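Local coordinates for protein piwi (Drosophila melanogaster, PDB 6KR6), which binds piRNAs directly and, in complex with them, represses transposable elements by governing their methylation and silencing, at residues L720-Q732 and T737-S749. Numbering follows the deposited sequence.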
ATOM      1  N   LEU A 720      -1.082  -1.819  16.816  1.00119.25           N
ATOM      2  CA  LEU A 720      -0.617  -3.138  17.212  1.00121.52           C
ATOM      3  C   LEU A 720       0.116  -3.049  18.549  1.00122.73           C
ATOM      4  O   LEU A 720       0.836  -2.078  18.803  1.00123.05           O
ATOM      5  CB  LEU A 720       0.298  -3.732  16.142  1.00122.21           C
ATOM      6  CG  LEU A 720      -0.368  -4.497  14.992  1.00116.24           C
ATOM      7  CD1 LEU A 720      -1.131  -5.703  15.520  1.00123.94           C
ATOM      8  CD2 LEU A 720      -1.285  -3.603  14.168  1.00103.78           C
ATOM      9  N   PRO A 721      -0.057  -4.039  19.429  1.00124.86           N
ATOM     10  CA  PRO A 721       0.528  -3.918  20.775  1.00133.19           C
ATOM     11  C   PRO A 721       2.043  -4.020  20.789  1.00134.37           C
ATOM     12  O   PRO A 721       2.701  -3.267  21.516  1.00131.18           O
ATOM     13  CB  PRO A 721      -0.129  -5.073  21.549  1.00140.20           C
ATOM     14  CG  PRO A 721      -1.313  -5.490  20.716  1.00132.75           C
ATOM     15  CD  PRO A 721      -0.909  -5.232  19.302  1.00131.08           C
ATOM     16  N   GLU A 722       2.618  -4.937  20.007  1.00129.72           N
ATOM     17  CA  GLU A 722       4.062  -5.142  20.052  1.00132.11           C
ATOM     18  C   GLU A 722       4.824  -4.000  19.394  1.00131.30           C
ATOM     19  O   GLU A 722       5.975  -3.731  19.762  1.00122.72           O
ATOM     20  CB  GLU A 722       4.424  -6.467  19.381  1.00141.17           C
ATOM     21  CG  GLU A 722       3.926  -6.596  17.949  1.00141.20           C
ATOM     22  CD  GLU A 722       5.032  -6.954  16.975  1.00147.80           C
ATOM     23  OE1 GLU A 722       6.193  -6.562  17.218  1.00145.07           O
ATOM     24  OE2 GLU A 722       4.741  -7.633  15.968  1.00156.73           O
ATOM     25  N   ARG A 723       4.212  -3.318  18.432  1.00133.24           N
ATOM     26  CA  ARG A 723       4.898  -2.297  17.656  1.00124.86           C
ATOM     27  C   ARG A 723       4.826  -0.939  18.342  1.00119.74           C
ATOM     28  O   ARG A 723       3.810  -0.583  18.946  1.00120.39           O
ATOM     29  CB  ARG A 723       4.297  -2.194  16.253  1.00117.97           C
ATOM     30  CG  ARG A 723       5.006  -3.039  15.207  1.00125.45           C
ATOM     31  CD  ARG A 723       4.176  -4.237  14.773  1.00126.30           C
ATOM     32  NE  ARG A 723       2.880  -3.854  14.215  1.00134.37           N
ATOM     33  CZ  ARG A 723       2.699  -3.360  12.992  1.00130.04           C
ATOM     34  NH1 ARG A 723       1.480  -3.051  12.578  1.00120.10           N
ATOM     35  NH2 ARG A 723       3.730  -3.165  12.187  1.00128.91           N
ATOM     36  N   TYR A 724       5.922  -0.190  18.251  1.00113.89           N
ATOM     37  CA  TYR A 724       5.928   1.235  18.574  1.00114.78           C
ATOM     38  C   TYR A 724       5.560   1.972  17.292  1.00108.37           C
ATOM     39  O   TYR A 724       6.411   2.213  16.433  1.00105.42           O
ATOM     40  CB  TYR A 724       7.286   1.672  19.115  1.00112.27           C
ATOM     41  CG  TYR A 724       7.466   3.174  19.219  1.00119.22           C
ATOM     42  CD1 TYR A 724       6.401   4.007  19.551  1.00122.73           C
ATOM     43  CD2 TYR A 724       8.702   3.761  18.975  1.00117.46           C
ATOM     44  CE1 TYR A 724       6.564   5.378  19.638  1.00118.59           C
ATOM     45  CE2 TYR A 724       8.875   5.129  19.061  1.00115.96           C
ATOM     46  CZ  TYR A 724       7.803   5.933  19.392  1.00118.87           C
ATOM     47  OH  TYR A 724       7.973   7.295  19.479  1.00111.22           O
ATOM     48  N   ASP A 725       4.285   2.326  17.160  1.00104.86           N
ATOM     49  CA  ASP A 725       3.784   2.903  15.924  1.00101.53           C
ATOM     50  C   ASP A 725       2.587   3.790  16.228  1.00 94.50           C
ATOM     51  O   ASP A 725       2.114   3.871  17.364  1.00100.96           O
ATOM     52  CB  ASP A 725       3.406   1.809  14.918  1.00102.06           C
ATOM     53  CG  ASP A 725       2.505   0.753  15.518  1.00109.44           C
ATOM     54  OD1 ASP A 725       2.449   0.650  16.761  1.00114.23           O
ATOM     55  OD2 ASP A 725       1.851   0.023  14.743  1.00116.46           O
ATOM     56  N   PHE A 726       2.102   4.460  15.186  1.00 85.19           N
ATOM     57  CA  PHE A 726       0.946   5.337  15.322  1.00 80.93           C
ATOM     58  C   PHE A 726       0.297   5.528  13.958  1.00 80.06           C
ATOM     59  O   PHE A 726       0.821   5.098  12.926  1.00 80.94           O
ATOM     60  CB  PHE A 726       1.334   6.687  15.938  1.00 78.61           C
ATOM     61  CG  PHE A 726       2.332   7.470  15.125  1.00 87.35           C
ATOM     62  CD1 PHE A 726       3.692   7.302  15.324  1.00 82.77           C
ATOM     63  CD2 PHE A 726       1.908   8.387  14.176  1.00 82.26           C
ATOM     64  CE1 PHE A 726       4.611   8.024  14.585  1.00 73.72           C
ATOM     65  CE2 PHE A 726       2.823   9.112  13.434  1.00 76.64           C
ATOM     66  CZ  PHE A 726       4.176   8.930  13.639  1.00 71.95           C
ATOM     67  N   TYR A 727      -0.864   6.172  13.977  1.00 78.45           N
ATOM     68  CA  TYR A 727      -1.570   6.584  12.775  1.00 78.77           C
ATOM     69  C   TYR A 727      -1.560   8.103  12.680  1.00 76.84           C
ATOM     70  O   TYR A 727      -1.541   8.807  13.694  1.00 79.03           O
ATOM     71  CB  TYR A 727      -3.017   6.079  12.768  1.00 75.93           C
ATOM     72  CG  TYR A 727      -3.164   4.574  12.731  1.00 81.24           C
ATOM     73  CD1 TYR A 727      -2.922   3.860  11.564  1.00 77.24           C
ATOM     74  CD2 TYR A 727      -3.567   3.870  13.858  1.00 83.11           C
ATOM     75  CE1 TYR A 727      -3.063   2.485  11.525  1.00 85.20           C
ATOM     76  CE2 TYR A 727      -3.712   2.495  13.829  1.00 85.36           C
ATOM     77  CZ  TYR A 727      -3.460   1.809  12.661  1.00 85.93           C
ATOM     78  OH  TYR A 727      -3.604   0.440  12.632  1.00 84.75           O
ATOM     79  N   LEU A 728      -1.577   8.603  11.449  1.00 68.06           N
ATOM     80  CA  LEU A 728      -1.600  10.037  11.202  1.00 65.95           C
ATOM     81  C   LEU A 728      -2.438  10.315   9.967  1.00 73.19           C
ATOM     82  O   LEU A 728      -2.306   9.627   8.950  1.00 80.48           O
ATOM     83  CB  LEU A 728      -0.183  10.596  11.023  1.00 75.19           C
ATOM     84  CG  LEU A 728      -0.027  12.004  10.435  1.00 76.47           C
ATOM     85  CD1 LEU A 728      -0.552  13.065  11.387  1.00 72.37           C
ATOM     86  CD2 LEU A 728       1.425  12.289  10.063  1.00 66.54           C
ATOM     87  N   VAL A 729      -3.310  11.309  10.070  1.00 73.29           N
ATOM     88  CA  VAL A 729      -4.027  11.858   8.929  1.00 81.66           C
ATOM     89  C   VAL A 729      -3.388  13.204   8.623  1.00 77.17           C
ATOM     90  O   VAL A 729      -3.459  14.135   9.432  1.00 75.37           O
ATOM     91  CB  VAL A 729      -5.529  11.994   9.207  1.00 81.52           C
ATOM     92  CG1 VAL A 729      -6.169  12.937   8.199  1.00 85.06           C
ATOM     93  CG2 VAL A 729      -6.199  10.632   9.158  1.00 68.99           C
ATOM     94  N   SER A 730      -2.742  13.302   7.468  1.00 81.10           N
ATOM     95  CA  SER A 730      -2.046  14.515   7.065  1.00 86.58           C
ATOM     96  C   SER A 730      -2.697  15.221   5.889  1.00 88.85           C
ATOM     97  O   SER A 730      -2.701  16.451   5.844  1.00 88.12           O
ATOM     98  CB  SER A 730      -0.590  14.191   6.714  1.00 82.88           C
ATOM     99  OG  SER A 730      -0.522  13.156   5.749  1.00 81.95           O
ATOM    100  N   GLN A 731      -3.255  14.478   4.939  1.00 93.48           N
ATOM    101  CA  GLN A 731      -3.849  15.048   3.737  1.00 95.52           C
ATOM    102  C   GLN A 731      -5.364  14.928   3.822  1.00 98.67           C
ATOM    103  O   GLN A 731      -5.900  13.815   3.852  1.00105.33           O
ATOM    104  CB  GLN A 731      -3.324  14.341   2.487  1.00 89.46           C
ATOM    105  CG  GLN A 731      -3.863  14.895   1.180  1.00 91.05           C
ATOM    106  CD  GLN A 731      -3.358  14.124  -0.024  1.00 95.40           C
ATOM    107  OE1 GLN A 731      -3.767  12.988  -0.265  1.00102.15           O
ATOM    108  NE2 GLN A 731      -2.458  14.737  -0.785  1.00 85.25           N
ATOM    109  N   GLN A 732      -6.046  16.068   3.865  1.00102.13           N
ATOM    110  CA  GLN A 732      -7.499  16.066   3.816  1.00105.59           C
ATOM    111  C   GLN A 732      -7.977  15.688   2.418  1.00103.24           C
ATOM    112  O   GLN A 732      -7.320  15.973   1.414  1.00 99.84           O
ATOM    113  CB  GLN A 732      -8.051  17.438   4.201  1.00108.43           C
ATOM    114  CG  GLN A 732      -7.512  18.570   3.343  1.00113.66           C
ATOM    115  CD  GLN A 732      -8.049  19.926   3.752  1.00119.75           C
ATOM    116  OE1 GLN A 732      -7.581  20.956   3.271  1.00116.06           O
ATOM    117  NE2 GLN A 732      -9.036  19.932   4.641  1.00113.79           N
ATOM    118  N   THR A 737     -13.281   8.588   1.238  1.00 99.78           N
ATOM    119  CA  THR A 737     -12.977   8.258   2.623  1.00 95.78           C
ATOM    120  C   THR A 737     -11.475   8.353   2.850  1.00 93.41           C
ATOM    121  O   THR A 737     -10.683   7.963   1.987  1.00 91.98           O
ATOM    122  CB  THR A 737     -13.467   6.852   2.974  1.00 91.34           C
ATOM    123  OG1 THR A 737     -14.548   6.488   2.106  1.00102.92           O
ATOM    124  CG2 THR A 737     -13.953   6.809   4.409  1.00 84.48           C
ATOM    125  N   VAL A 738     -11.085   8.875   4.014  1.00 94.55           N
ATOM    126  CA  VAL A 738      -9.667   9.032   4.314  1.00 95.45           C
ATOM    127  C   VAL A 738      -9.040   7.674   4.580  1.00 88.83           C
ATOM    128  O   VAL A 738      -9.618   6.822   5.272  1.00 84.57           O
ATOM    129  CB  VAL A 738      -9.452   9.963   5.519  1.00 93.74           C
ATOM    130  CG1 VAL A 738      -7.996  10.401   5.592  1.00 94.72           C
ATOM    131  CG2 VAL A 738     -10.352  11.156   5.439  1.00 98.45           C
ATOM    132  N   SER A 739      -7.849   7.468   4.032  1.00 81.92           N
ATOM    133  CA  SER A 739      -7.013   6.334   4.399  1.00 81.54           C
ATOM    134  C   SER A 739      -5.867   6.856   5.250  1.00 87.08           C
ATOM    135  O   SER A 739      -4.947   7.489   4.710  1.00 93.30           O
ATOM    136  CB  SER A 739      -6.478   5.626   3.155  1.00 93.62           C
ATOM    137  OG  SER A 739      -7.505   5.424   2.199  1.00107.15           O
ATOM    138  N   PRO A 740      -5.876   6.643   6.565  1.00 83.24           N
ATOM    139  CA  PRO A 740      -4.802   7.185   7.403  1.00 74.05           C
ATOM    140  C   PRO A 740      -3.489   6.474   7.129  1.00 73.86           C
ATOM    141  O   PRO A 740      -3.461   5.307   6.730  1.00 76.71           O
ATOM    142  CB  PRO A 740      -5.294   6.914   8.828  1.00 71.67           C
ATOM    143  CG  PRO A 740      -6.146   5.706   8.690  1.00 73.04           C
ATOM    144  CD  PRO A 740      -6.823   5.825   7.346  1.00 81.71           C
ATOM    145  N   THR A 741      -2.389   7.194   7.333  1.00 74.68           N
ATOM    146  CA  THR A 741      -1.066   6.623   7.148  1.00 72.10           C
ATOM    147  C   THR A 741      -0.589   6.019   8.462  1.00 77.07           C
ATOM    148  O   THR A 741      -0.780   6.601   9.532  1.00 74.13           O
ATOM    149  CB  THR A 741      -0.077   7.685   6.665  1.00 71.14           C
ATOM    150  OG1 THR A 741      -0.701   8.495   5.660  1.00 74.67           O
ATOM    151  CG2 THR A 741       1.156   7.029   6.072  1.00 71.71           C
ATOM    152  N   SER A 742       0.017   4.839   8.377  1.00 82.86           N
ATOM    153  CA  SER A 742       0.525   4.129   9.543  1.00 82.25           C
ATOM    154  C   SER A 742       2.043   4.240   9.563  1.00 73.69           C
ATOM    155  O   SER A 742       2.717   3.752   8.649  1.00 71.99           O
ATOM    156  CB  SER A 742       0.093   2.663   9.524  1.00 81.18           C
ATOM    157  OG  SER A 742       0.642   1.957  10.624  1.00 89.40           O
ATOM    158  N   TYR A 743       2.576   4.881  10.599  1.00 78.44           N
ATOM    159  CA  TYR A 743       4.014   5.046  10.766  1.00 78.17           C
ATOM    160  C   TYR A 743       4.478   4.102  11.866  1.00 80.48           C
ATOM    161  O   TYR A 743       4.048   4.228  13.019  1.00 82.93           O
ATOM    162  CB  TYR A 743       4.368   6.494  11.099  1.00 70.81           C
ATOM    163  CG  TYR A 743       3.866   7.486  10.076  1.00 75.17           C
ATOM    164  CD1 TYR A 743       4.660   7.871   9.005  1.00 69.55           C
ATOM    165  CD2 TYR A 743       2.594   8.033  10.177  1.00 76.03           C
ATOM    166  CE1 TYR A 743       4.203   8.774   8.066  1.00 61.32           C
ATOM    167  CE2 TYR A 743       2.131   8.934   9.242  1.00 71.22           C
ATOM    168  CZ  TYR A 743       2.939   9.304   8.191  1.00 69.92           C
ATOM    169  OH  TYR A 743       2.483  10.205   7.256  1.00 77.22           O
ATOM    170  N   ASN A 744       5.355   3.167  11.507  1.00 79.50           N
ATOM    171  CA  ASN A 744       5.807   2.101  12.395  1.00 87.86           C
ATOM    172  C   ASN A 744       7.299   2.273  12.648  1.00 91.19           C
ATOM    173  O   ASN A 744       8.118   2.033  11.754  1.00 82.82           O
ATOM    174  CB  ASN A 744       5.505   0.732  11.787  1.00 96.99           C
ATOM    175  CG  ASN A 744       5.705  -0.404  12.769  1.00111.89           C
ATOM    176  OD1 ASN A 744       5.553  -1.569  12.414  1.00119.65           O
ATOM    177  ND2 ASN A 744       6.035  -0.072  14.012  1.00112.38           N
ATOM    178  N   VAL A 745       7.650   2.661  13.872  1.00 91.02           N
ATOM    179  CA  VAL A 745       9.033   2.939  14.244  1.00 82.56           C
ATOM    180  C   VAL A 745       9.661   1.626  14.701  1.00 88.18           C
ATOM    181  O   VAL A 745       9.492   1.205  15.847  1.00 95.82           O
ATOM    182  CB  VAL A 745       9.119   4.012  15.329  1.00 83.34           C
ATOM    183  CG1 VAL A 745      10.569   4.329  15.645  1.00 85.92           C
ATOM    184  CG2 VAL A 745       8.368   5.263  14.897  1.00 88.81           C
ATOM    185  N   LEU A 746      10.393   0.973  13.797  1.00 82.69           N
ATOM    186  CA  LEU A 746      11.060  -0.276  14.154  1.00 77.31           C
ATOM    187  C   LEU A 746      12.218  -0.027  15.110  1.00 88.64           C
ATOM    188  O   LEU A 746      12.321  -0.675  16.159  1.00 95.25           O
ATOM    189  CB  LEU A 746      11.540  -0.994  12.894  1.00 79.26           C
ATOM    190  CG  LEU A 746      10.431  -1.460  11.952  1.00 91.80           C
ATOM    191  CD1 LEU A 746      10.993  -2.376  10.882  1.00 91.36           C
ATOM    192  CD2 LEU A 746       9.328  -2.153  12.735  1.00 92.93           C
ATOM    193  N   TYR A 747      13.102   0.909  14.770  1.00 91.46           N
ATOM    194  CA  TYR A 747      14.226   1.264  15.623  1.00 80.63           C
ATOM    195  C   TYR A 747      14.247   2.766  15.856  1.00 78.37           C
ATOM    196  O   TYR A 747      13.928   3.547  14.955  1.00 78.24           O
ATOM    197  CB  TYR A 747      15.561   0.819  15.015  1.00 71.19           C
ATOM    198  CG  TYR A 747      16.746   1.153  15.889  1.00 87.84           C
ATOM    199  CD1 TYR A 747      17.056   0.372  16.993  1.00 86.41           C
ATOM    200  CD2 TYR A 747      17.546   2.257  15.620  1.00 87.03           C
ATOM    201  CE1 TYR A 747      18.134   0.674  17.802  1.00 88.22           C
ATOM    202  CE2 TYR A 747      18.626   2.567  16.424  1.00 87.13           C
ATOM    203  CZ  TYR A 747      18.916   1.772  17.513  1.00 93.24           C
ATOM    204  OH  TYR A 747      19.990   2.076  18.316  1.00 91.37           O
ATOM    205  N   SER A 748      14.640   3.166  17.064  1.00 81.61           N
ATOM    206  CA  SER A 748      14.734   4.582  17.408  1.00 78.87           C
ATOM    207  C   SER A 748      15.825   4.777  18.448  1.00 87.60           C
ATOM    208  O   SER A 748      15.718   4.262  19.567  1.00 97.63           O
ATOM    209  CB  SER A 748      13.397   5.112  17.927  1.00 81.48           C
ATOM    210  OG  SER A 748      13.534   6.434  18.421  1.00 77.60           O
ATOM    211  N   SER A 749      16.869   5.519  18.077  1.00 90.28           N
ATOM    212  CA  SER A 749      17.896   5.985  19.002  1.00 86.41           C
ATOM    213  C   SER A 749      17.983   7.508  18.979  1.00 88.27           C
ATOM    214  O   SER A 749      19.052   8.083  19.190  1.00 92.82           O
ATOM    215  CB  SER A 749      19.253   5.364  18.673  1.00 83.98           C
ATOM    216  OG  SER A 749      19.683   5.726  17.371  1.00 80.94           O
TER
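A beta hairpin inside the Piwi domain pairs F726 with Y743 and L728 with T741, and it illustrates how two antiparallel strands divide their side chains between two unlike faces. Both are hydrogen-bonded pairs, joined reciprocally through backbone N and O; F726 N lies 2.9 Å from Y743 O, and L728 N is at the same distance from T741 O. Beyond them V745 N reaches Y724 O at 2.9 Å. F726, L728 and Y743 pack against one another on the face they share with T741. The F726 phenyl, its CG held between the backbone N and the carbonyl carbon (chi1 61°), is turned so that Y743 CB sits over one face, 3.9 Å from the ring centroid in a CH-pi contact. The two rings are inclined by only 23° but slid apart, so they barely overlap, and their main approach is F726 CE2 to Y743 CD2. L728 CB meets the edge of the tyrosine ring at CE2, 3.4 Å away, with CD2 of the same leucine following along toward the hydroxyl. Helix 754-764 packs on this face through Q758, T761 and Y762. With an alanine at F726, the CH-pi contact would go, and Y743 would probably lose the flat surface under its CB and be freer to turn. The hairpin belongs to the RNase H-like fold of the Piwi domain, as in other Argonaute proteins: strand 741-745 runs antiparallel to strand 687-695, and T741, its OG1 bonded to R776 O, has its side chain about 8 Å from that of D652, probably an active-site residue. The other face carries D725, Y727, S742 and N744; there the Y727 ring approaches S742 CB through CE1, at 3.7 Å. Nearer the turn, V729 CG2 touches P740 CB at 3.8 Å and meets V738 CG1 tip to tip.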